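Local atomic coordinates of hypothetical protein Atu0636 (Agrobacterium tumefaciens, PDB entry 2OZV), a protein that is predicted to be an O-methyltransferase, probably transferring methyl groups to a substrate that has not been identified. Residues R102-A105 / R106-G110. Numbering follows the deposited sequence.
Sequences RAKA and RVEAG
With chi1 at 179° and chi2 likewise extended, the Arg106 side chain is extended as far as CD before a bend at chi3 (51°) folds its guanidinium back over the peptide that joins Arg102 to Ala103. One face of the flat group lies on this backbone: Arg102 C sits above its centre, and Ala103 N lies nearer the rim, 3.5 Å from Arg106 CZ. Ala103 N and Arg106 NH2 are both donors, so their closeness is a packing contact of the guanidinium face on the backbone and not a hydrogen bond. On the helix surface, Lys104 and Glu108 reach for each other across one turn. Bends at chi2 and chi4 of the lysine and at chi2 of the glutamate bring Lys104 NZ to 4.0 Å from Glu108 OE1, a long salt bridge of the i to i+4 kind that probably adds only a modest electrostatic attraction.

Four backbone hydrogen bonds hold the short helix beneath these side chains. The first runs from Arg106 N to Arg102 O (3.0 Å), followed by Val107 N to Ala103 O (3.3 Å). Glu108 N to Lys104 O (2.9 Å) and Ala109 N to Ala105 O (3.0 Å) continue the ladder. Val107 CG2 also packs against Ala103 O, at 3.6 Å. At the C-terminal end Gly110, with positive phi, closes a Schellman motif, its N bonded to Val107 O.

This helix, 103-108, is an exposed turn-and-a-half in the connection between strand 92-96, at one border of the sheet, and strand 116-121. The Arg106 side chain touches Thr155 and Ala158 of helix 148-159, while Gly110 O accepts a hydrogen bond from Tyr66 OH on strand 61-67.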
loop_
_atom_site.group_PDB
_atom_site.type_symbol
_atom_site.label_atom_id
_atom_site.label_comp_id
_atom_site.label_asym_id
_atom_site.label_seq_id
_atom_site.Cartn_x
_atom_site.Cartn_y
_atom_site.Cartn_z
ATOM N N ARG B 102 -19.413 -18.870 -11.874
ATOM C CA ARG B 102 -18.313 -19.817 -11.728
ATOM C C ARG B 102 -18.417 -20.935 -12.740
ATOM O O ARG B 102 -19.470 -21.140 -13.347
ATOM C CB ARG B 102 -18.308 -20.431 -10.336
ATOM C CG ARG B 102 -18.274 -19.440 -9.225
ATOM C CD ARG B 102 -17.853 -20.136 -7.962
ATOM N NE ARG B 102 -18.132 -19.320 -6.792
ATOM C CZ ARG B 102 -17.386 -19.322 -5.695
ATOM N NH1 ARG B 102 -17.716 -18.547 -4.666
ATOM N NH2 ARG B 102 -16.304 -20.096 -5.630
ATOM N N ALA B 103 -17.306 -21.650 -12.914
ATOM C CA ALA B 103 -17.271 -22.905 -13.659
ATOM C C ALA B 103 -18.012 -22.849 -14.995
ATOM O O ALA B 103 -17.807 -21.930 -15.792
ATOM C CB ALA B 103 -17.793 -24.049 -12.784
ATOM N N LYS B 104 -18.889 -23.823 -15.229
ATOM C CA LYS B 104 -19.560 -23.961 -16.515
ATOM C C LYS B 104 -20.604 -22.868 -16.792
ATOM O O LYS B 104 -20.816 -22.478 -17.946
ATOM C CB LYS B 104 -20.187 -25.358 -16.630
ATOM C CG LYS B 104 -20.934 -25.623 -17.928
ATOM C CD LYS B 104 -20.030 -25.483 -19.153
ATOM C CE LYS B 104 -20.840 -25.121 -20.384
ATOM N NZ LYS B 104 -21.916 -26.131 -20.663
ATOM N N ALA B 105 -21.266 -22.409 -15.729
ATOM C CA ALA B 105 -22.184 -21.271 -15.795
ATOM C C ALA B 105 -21.446 -20.058 -16.373
ATOM O O ALA B 105 -21.973 -19.353 -17.239
ATOM C CB ALA B 105 -22.725 -20.945 -14.403
ATOM N N ARG B 106 -20.221 -19.851 -15.897
ATOM C CA ARG B 106 -19.382 -18.735 -16.348
ATOM C C ARG B 106 -19.114 -18.821 -17.849
ATOM O O ARG B 106 -19.338 -17.852 -18.582
ATOM C CB ARG B 106 -18.079 -18.676 -15.545
ATOM C CG ARG B 106 -17.126 -17.538 -15.978
ATOM C CD ARG B 106 -15.850 -17.486 -15.132
ATOM N NE ARG B 106 -15.199 -18.794 -15.042
ATOM C CZ ARG B 106 -14.773 -19.379 -13.913
ATOM N NH1 ARG B 106 -14.874 -18.780 -12.722
ATOM N NH2 ARG B 106 -14.215 -20.582 -13.983
ATOM N N VAL B 107 -18.660 -19.990 -18.302
ATOM C CA VAL B 107 -18.398 -20.234 -19.723
ATOM C C VAL B 107 -19.654 -20.038 -20.583
ATOM O O VAL B 107 -19.590 -19.383 -21.632
ATOM C CB VAL B 107 -17.771 -21.634 -19.962
ATOM C CG1 VAL B 107 -17.513 -21.873 -21.449
ATOM C CG2 VAL B 107 -16.477 -21.781 -19.163
ATOM N N GLU B 108 -20.782 -20.593 -20.127
ATOM C CA GLU B 108 -22.067 -20.483 -20.829
ATOM C C GLU B 108 -22.479 -19.010 -20.994
ATOM O O GLU B 108 -23.048 -18.627 -22.023
ATOM C CB GLU B 108 -23.146 -21.272 -20.068
ATOM C CG GLU B 108 -24.551 -21.245 -20.689
ATOM C CD GLU B 108 -24.912 -22.513 -21.464
ATOM O OE1 GLU B 108 -24.987 -23.611 -20.847
ATOM O OE2 GLU B 108 -25.157 -22.407 -22.690
ATOM N N ALA B 109 -22.160 -18.195 -19.989
ATOM C CA ALA B 109 -22.472 -16.759 -19.984
ATOM C C ALA B 109 -21.600 -15.939 -20.942
ATOM O O ALA B 109 -21.847 -14.743 -21.158
ATOM C CB ALA B 109 -22.389 -16.205 -18.571
ATOM N N GLY B 110 -20.593 -16.578 -21.531
ATOM C CA GLY B 110 -19.763 -15.933 -22.546
ATOM C C GLY B 110 -18.451 -15.418 -21.973
ATOM O O GLY B 110 -17.843 -14.499 -22.536
#